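Local coordinates for UPF0141 protein yjdB (Campylobacter jejuni subsp. jejuni HB93-13, PDB 4TN0) that probably transfers phosphoethanolamine to periplasmic or outer-membrane acceptors, through a zinc-binding domain of the alkaline phosphatase-like fold, at residues Q87-A90 with M91-L94; G158-Y161 with Y162-P166; L204-I207 with I208-L211. All blocks are in the same frame, centred on the assembly; numbering follows the deposited sequence.

Contact 1: residues Q87-A90 with M91-L94; sequences QENA and MDVL
The backbone of N89 meets that of V93 where extended chain turns into helix 90-96: V93 N donates to N89 O at 3.2 Å, and one residue on L94 N reaches A90 O at 3.0 Å. Around this first turn the N89 side chain accepts from backbone N-H groups of the helix start, and the D92 side chain accepts from N89 N. N89 OD1 takes the M91 N bond at 2.7 Å, the donor lying in the carbonyl plane of the amide, and a second, weak bond from D92 N. With CG placed between its own N and carbonyl carbon (chi1 59°), the N89 amide folds forward over the start of the helix. In return D92 OD2 accepts N89 N at 2.7 Å on its anti lone pair, and the bond is fairly straight at 160°. The exchange is a capping box with N89 as N-cap, and it satisfies backbone N-H groups that have no helical carbonyl before them. D92 OD2 also faces R117 in a salt bridge, while N89 ND2 donates to V114 O, so both capping groups are tied to the loop between strands 100-105 and 120-123. E88 lays its CB 3.7 Å from D92 CB but sends its carboxylate off to I5 N and K96. M91 CB lies 3.0 Å from N89 OD1, and its thioether end leads away toward I148 and V150 of strand 146-152.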
loop_
_atom_site.group_PDB
_atom_site.type_symbol
_atom_site.label_atom_id
_atom_site.label_comp_id
_atom_site.label_asym_id
_atom_site.label_seq_id
_atom_site.Cartn_x
_atom_site.Cartn_y
_atom_site.Cartn_z
ATOM N N GLN A 87 -5.181 -7.016 -19.339
ATOM C CA GLN A 87 -4.130 -8.020 -19.368
ATOM C C GLN A 87 -3.759 -8.476 -17.960
ATOM O O GLN A 87 -4.204 -7.890 -16.984
ATOM C CB GLN A 87 -2.897 -7.458 -20.069
ATOM C CG GLN A 87 -2.179 -6.428 -19.222
ATOM C CD GLN A 87 -1.260 -5.546 -20.026
ATOM O OE1 GLN A 87 -1.567 -5.173 -21.163
ATOM N NE2 GLN A 87 -0.125 -5.200 -19.439
ATOM N N GLU A 88 -2.916 -9.501 -17.862
ATOM C CA GLU A 88 -2.473 -10.022 -16.568
ATOM C C GLU A 88 -1.684 -8.967 -15.795
ATOM O O GLU A 88 -1.051 -8.103 -16.394
ATOM C CB GLU A 88 -1.605 -11.287 -16.758
ATOM C CG GLU A 88 -2.340 -12.503 -17.329
ATOM C CD GLU A 88 -1.433 -13.719 -17.544
ATOM O OE1 GLU A 88 -0.306 -13.548 -18.070
ATOM O OE2 GLU A 88 -1.852 -14.848 -17.200
ATOM N N ASN A 89 -1.694 -9.056 -14.470
ATOM C CA ASN A 89 -0.939 -8.118 -13.646
ATOM C C ASN A 89 0.072 -8.905 -12.825
ATOM O O ASN A 89 0.167 -10.112 -12.968
ATOM C CB ASN A 89 -1.878 -7.286 -12.730
ATOM C CG ASN A 89 -2.725 -8.164 -11.773
ATOM O OD1 ASN A 89 -2.194 -8.788 -10.850
ATOM N ND2 ASN A 89 -4.040 -8.204 -11.996
ATOM N N ALA A 90 0.824 -8.229 -11.965
ATOM C CA ALA A 90 1.801 -8.902 -11.111
ATOM C C ALA A 90 1.209 -10.081 -10.312
ATOM O O ALA A 90 1.871 -11.094 -10.122
ATOM C CB ALA A 90 2.427 -7.907 -10.163
ATOM N N MET A 91 -0.031 -9.956 -9.849
ATOM C CA MET A 91 -0.645 -11.023 -9.061
ATOM C C MET A 91 -0.901 -12.284 -9.904
ATOM O O MET A 91 -0.831 -13.397 -9.407
ATOM C CB MET A 91 -1.969 -10.549 -8.429
ATOM C CG MET A 91 -1.845 -9.351 -7.508
ATOM S SD MET A 91 -0.795 -9.643 -6.085
ATOM C CE MET A 91 -1.657 -11.035 -5.343
ATOM N N ASP A 92 -1.286 -12.092 -11.156
ATOM C CA ASP A 92 -1.497 -13.206 -12.065
ATOM C C ASP A 92 -0.169 -13.927 -12.312
ATOM O O ASP A 92 -0.120 -15.143 -12.421
ATOM C CB ASP A 92 -2.067 -12.724 -13.402
ATOM C CG ASP A 92 -3.422 -12.095 -13.262
ATOM O OD1 ASP A 92 -4.342 -12.739 -12.694
ATOM O OD2 ASP A 92 -3.544 -10.929 -13.709
ATOM N N VAL A 93 0.904 -13.158 -12.453
ATOM C CA VAL A 93 2.214 -13.747 -12.661
ATOM C C VAL A 93 2.641 -14.574 -11.459
ATOM O O VAL A 93 3.114 -15.694 -11.628
ATOM C CB VAL A 93 3.277 -12.685 -12.966
ATOM C CG1 VAL A 93 4.648 -13.340 -13.123
ATOM C CG2 VAL A 93 2.892 -11.945 -14.226
ATOM N N LEU A 94 2.429 -14.065 -10.249
ATOM C CA LEU A 94 2.795 -14.842 -9.064
ATOM C C LEU A 94 1.927 -16.086 -8.933
ATOM O O LEU A 94 2.418 -17.142 -8.540
ATOM C CB LEU A 94 2.675 -14.009 -7.802
ATOM C CG LEU A 94 3.518 -12.750 -7.691
ATOM C CD1 LEU A 94 3.091 -11.989 -6.441
ATOM C CD2 LEU A 94 4.975 -13.100 -7.627
#

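Contact 2: residues G158-Y161 with Y162-P166; sequences GPTY and YKRYP
R164 reaches back over the turn to T160, its side chain curling back across the turn. Its CB lies 3.3 Å from Y161 O, and CG comes closer still, 3.2 Å from Y161 O, so the carbonyl sits against the base of the side chain while R164 N donates to the same oxygen. Bends at chi2 (-77°) and chi3 (84°) then swing CD and NE round, bringing the guanidinium back toward T160. CZ stands 3.9 Å from T160 O, which lies over one face of the group. At the tip NH2 donates to T160 OG1 at 3.1 Å, the hydroxyl oxygen tilted 28° from the guanidinium plane, and the same nitrogen also bonds to H157 O. That pair of acceptors joins the arginine to the chain on both sides of P159, whose preceding peptide bond is cis.

Within the turn, K163 N donates to T160 O at 3.1 Å. The extended side chain of K163 passes T160 at an oblique angle, with CD 3.8 Å from T160 CB, and its CG rests 3.6 Å above one face of the Y162 ring, toward the rim. The Y162 ring also approaches T160, CE1 being 4.2 Å from T160 CB. The Y161 ring packs against L181 and L238, and its hydroxyl is hydrogen-bonded to E229; the Y165 hydroxyl is hydrogen-bonded to N195 of helix 186-211. T160 is the centre of an inverse gamma turn, which leads directly into a short 3-10 turn closed by the bonds to T160 O and Y161 O, within the long connection from strand 146-152 to helix 186-211.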
loop_
_atom_site.group_PDB
_atom_site.type_symbol
_atom_site.label_atom_id
_atom_site.label_comp_id
_atom_site.label_asym_id
_atom_site.label_seq_id
_atom_site.Cartn_x
_atom_site.Cartn_y
_atom_site.Cartn_z
ATOM N N GLY A 158 -12.339 9.475 2.120
ATOM C CA GLY A 158 -13.147 10.625 2.496
ATOM C C GLY A 158 -14.402 10.687 1.652
ATOM O O GLY A 158 -14.578 9.863 0.746
ATOM N N PRO A 159 -15.283 11.666 1.916
ATOM C CA PRO A 159 -15.196 12.758 2.900
ATOM C C PRO A 159 -15.553 12.414 4.357
ATOM O O PRO A 159 -15.290 13.236 5.251
ATOM C CB PRO A 159 -16.193 13.773 2.348
ATOM C CG PRO A 159 -17.227 12.920 1.698
ATOM C CD PRO A 159 -16.474 11.795 1.055
ATOM N N THR A 160 -16.098 11.224 4.608
ATOM C CA THR A 160 -16.450 10.819 5.973
ATOM C C THR A 160 -15.255 10.225 6.735
ATOM O O THR A 160 -15.337 9.087 7.227
ATOM C CB THR A 160 -17.572 9.761 5.997
ATOM O OG1 THR A 160 -17.177 8.636 5.212
ATOM C CG2 THR A 160 -18.886 10.332 5.480
ATOM N N TYR A 161 -14.165 10.986 6.831
ATOM C CA TYR A 161 -12.953 10.538 7.504
ATOM C C TYR A 161 -13.165 10.016 8.921
ATOM O O TYR A 161 -12.550 9.031 9.329
ATOM C CB TYR A 161 -11.938 11.672 7.577
ATOM C CG TYR A 161 -11.603 12.322 6.262
ATOM C CD1 TYR A 161 -10.834 11.646 5.327
ATOM C CD2 TYR A 161 -11.984 13.636 5.982
ATOM C CE1 TYR A 161 -10.499 12.230 4.117
ATOM C CE2 TYR A 161 -11.654 14.242 4.769
ATOM C CZ TYR A 161 -10.895 13.528 3.839
ATOM O OH TYR A 161 -10.536 14.072 2.625
ATOM N N TYR A 162 -14.034 10.686 9.670
ATOM C CA TYR A 162 -14.245 10.382 11.084
ATOM C C TYR A 162 -14.825 8.985 11.275
ATOM O O TYR A 162 -14.833 8.469 12.385
ATOM C CB TYR A 162 -15.168 11.431 11.722
ATOM C CG TYR A 162 -16.582 11.338 11.229
ATOM C CD1 TYR A 162 -16.956 11.925 10.036
ATOM C CD2 TYR A 162 -17.552 10.656 11.961
ATOM C CE1 TYR A 162 -18.253 11.838 9.571
ATOM C CE2 TYR A 162 -18.858 10.561 11.504
ATOM C CZ TYR A 162 -19.203 11.155 10.313
ATOM O OH TYR A 162 -20.496 11.071 9.847
ATOM N N LYS A 163 -15.309 8.377 10.195
ATOM C CA LYS A 163 -15.893 7.043 10.287
ATOM C C LYS A 163 -14.860 5.941 10.074
ATOM O O LYS A 163 -15.193 4.771 10.140
ATOM C CB LYS A 163 -17.006 6.855 9.256
ATOM C CG LYS A 163 -18.327 7.595 9.522
ATOM C CD LYS A 163 -19.237 7.319 8.331
ATOM C CE LYS A 163 -20.681 7.648 8.533
ATOM N NZ LYS A 163 -21.369 7.293 7.243
ATOM N N ARG A 164 -13.614 6.305 9.809
ATOM C CA ARG A 164 -12.608 5.305 9.426
ATOM C C ARG A 164 -11.957 4.641 10.641
ATOM O O ARG A 164 -11.394 3.558 10.536
ATOM C CB ARG A 164 -11.518 5.953 8.548
ATOM C CG ARG A 164 -12.026 6.618 7.254
ATOM C CD ARG A 164 -12.351 5.610 6.160
ATOM N NE ARG A 164 -13.685 5.036 6.286
ATOM C CZ ARG A 164 -14.798 5.559 5.781
ATOM N NH1 ARG A 164 -15.957 4.933 5.969
ATOM N NH2 ARG A 164 -14.760 6.694 5.083
ATOM N N TYR A 165 -12.045 5.288 11.796
ATOM C CA TYR A 165 -11.378 4.777 12.984
ATOM C C TYR A 165 -12.332 4.674 14.168
ATOM O O TYR A 165 -13.283 5.446 14.268
ATOM C CB TYR A 165 -10.195 5.659 13.353
ATOM C CG TYR A 165 -10.533 7.125 13.491
ATOM C CD1 TYR A 165 -10.347 7.999 12.427
ATOM C CD2 TYR A 165 -11.024 7.639 14.692
ATOM C CE1 TYR A 165 -10.648 9.329 12.539
ATOM C CE2 TYR A 165 -11.324 8.977 14.822
ATOM C CZ TYR A 165 -11.137 9.818 13.738
ATOM O OH TYR A 165 -11.419 11.145 13.849
ATOM N N PRO A 166 -12.088 3.698 15.059
ATOM C CA PRO A 166 -12.865 3.559 16.295
ATOM C C PRO A 166 -12.467 4.624 17.318
ATOM O O PRO A 166 -11.398 5.238 17.159
ATOM C CB PRO A 166 -12.507 2.144 16.771
ATOM C CG PRO A 166 -11.104 1.945 16.270
ATOM C CD PRO A 166 -11.076 2.632 14.922
#

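Contact 3: residues L204-I207 with I208-L211; sequences LSEI and IKLL
I207 meets L211 one turn on in the last turns of helix 186-211: I207 O receives L211 N at 2.9 Å and, more weakly, L210 N, and L211 CG sits 3.2 Å from the same oxygen. I207, E206 and I208 are the residues most buried by the contact. On the side chains, I207 CG2 and L211 CD1 meet at 4.4 Å, a light apolar touch. I208 N donates to L204 O in a nearly straight bond of 2.9 Å. The CB of I208 packs 3.5 Å from the O of S205.

E206, which also touches L133 of helix 133-139, lies alongside K209, both pointing the same way. The bend at its chi2 (-65°) carries the carboxylate along the helix, so OE2 comes within 3.4 Å of K209 CD. K209, its CG anti to the backbone N (chi1 175°), brings NZ to 3.8 Å from E206 OE1, a long salt bridge. The helix end is therefore amphipathic: L204, I207, I208 and L211 pack on the sheet, through L221 and W258 among others, and L210 on helix 133-139, beside a charge pair with K209 at the surface, whose attraction is probably modest at this length.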
loop_
_atom_site.group_PDB
_atom_site.type_symbol
_atom_site.label_atom_id
_atom_site.label_comp_id
_atom_site.label_asym_id
_atom_site.label_seq_id
_atom_site.Cartn_x
_atom_site.Cartn_y
_atom_site.Cartn_z
ATOM N N LEU A 204 -0.868 -1.603 10.979
ATOM C CA LEU A 204 0.396 -2.074 10.424
ATOM C C LEU A 204 1.216 -2.770 11.496
ATOM O O LEU A 204 1.689 -3.882 11.279
ATOM C CB LEU A 204 1.194 -0.925 9.787
ATOM C CG LEU A 204 0.997 -0.669 8.288
ATOM C CD1 LEU A 204 -0.450 -0.563 7.867
ATOM C CD2 LEU A 204 1.830 0.524 7.812
ATOM N N SER A 205 1.354 -2.161 12.666
ATOM C CA SER A 205 2.196 -2.782 13.679
ATOM C C SER A 205 1.539 -4.057 14.232
ATOM O O SER A 205 2.240 -4.965 14.656
ATOM C CB SER A 205 2.549 -1.785 14.791
ATOM O OG SER A 205 1.483 -1.605 15.692
ATOM N N GLU A 206 0.211 -4.139 14.210
ATOM C CA GLU A 206 -0.484 -5.385 14.548
ATOM C C GLU A 206 -0.181 -6.477 13.532
ATOM O O GLU A 206 -0.135 -7.660 13.872
ATOM C CB GLU A 206 -1.990 -5.166 14.642
ATOM C CG GLU A 206 -2.424 -4.454 15.920
ATOM C CD GLU A 206 -2.170 -5.259 17.194
ATOM O OE1 GLU A 206 -2.831 -6.304 17.365
ATOM O OE2 GLU A 206 -1.336 -4.830 18.027
ATOM N N ILE A 207 -0.003 -6.078 12.278
ATOM C CA ILE A 207 0.374 -7.020 11.230
ATOM C C ILE A 207 1.796 -7.516 11.480
ATOM O O ILE A 207 2.050 -8.713 11.452
ATOM C CB ILE A 207 0.258 -6.376 9.832
ATOM C CG1 ILE A 207 -1.206 -6.381 9.393
ATOM C CG2 ILE A 207 1.115 -7.125 8.788
ATOM C CD1 ILE A 207 -1.467 -5.521 8.184
ATOM N N ILE A 208 2.703 -6.586 11.762
ATOM C CA ILE A 208 4.070 -6.914 12.133
ATOM C C ILE A 208 4.078 -7.839 13.351
ATOM O O ILE A 208 4.838 -8.809 13.413
ATOM C CB ILE A 208 4.880 -5.629 12.453
ATOM C CG1 ILE A 208 5.094 -4.790 11.196
ATOM C CG2 ILE A 208 6.227 -5.951 13.060
ATOM C CD1 ILE A 208 5.928 -3.561 11.435
ATOM N N LYS A 209 3.193 -7.539 14.300
ATOM C CA LYS A 209 3.073 -8.259 15.569
ATOM C C LYS A 209 2.662 -9.708 15.349
ATOM O O LYS A 209 3.079 -10.598 16.077
ATOM C CB LYS A 209 2.058 -7.514 16.458
ATOM C CG LYS A 209 1.644 -8.122 17.810
ATOM C CD LYS A 209 1.238 -6.943 18.742
ATOM C CE LYS A 209 0.224 -7.302 19.834
ATOM N NZ LYS A 209 -0.582 -8.511 19.523
ATOM N N LEU A 210 1.858 -9.939 14.322
ATOM C CA LEU A 210 1.450 -11.286 13.968
ATOM C C LEU A 210 2.555 -11.951 13.151
ATOM O O LEU A 210 2.674 -13.180 13.120
ATOM C CB LEU A 210 0.128 -11.265 13.194
ATOM C CG LEU A 210 -1.132 -11.072 14.062
ATOM C CD1 LEU A 210 -2.312 -10.661 13.204
ATOM C CD2 LEU A 210 -1.484 -12.303 14.913
ATOM N N LEU A 211 3.369 -11.128 12.492
ATOM C CA LEU A 211 4.461 -11.633 11.663
ATOM C C LEU A 211 5.620 -12.163 12.491
ATOM O O LEU A 211 6.346 -13.067 12.057
ATOM C CB LEU A 211 4.967 -10.542 10.710
ATOM C CG LEU A 211 4.086 -10.249 9.494
ATOM C CD1 LEU A 211 4.835 -9.377 8.499
ATOM C CD2 LEU A 211 3.584 -11.547 8.839
#

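How the contacts relate
The three contacts follow one another along the chain without touching, and all belong to the same alkaline phosphatase-like domain. Contacts 1 and 2 stand on opposite sides of the chain's centre, their centres about 32 Å apart. Strand 146-152 connects them: contact 1 packs on it through M91 and L94, and contact 2 lies in the loop that follows it. Helix 186-211 connects contact 2 to contact 3, since Y162 and Y165 pack on its earlier part and 204-211 forms its end; nearest atoms are about 11 Å apart. Contact 2 approaches the zinc site of E26, phosphothreonine T65, D226 and H227, with the Y161 side chain about 10 Å from the metal.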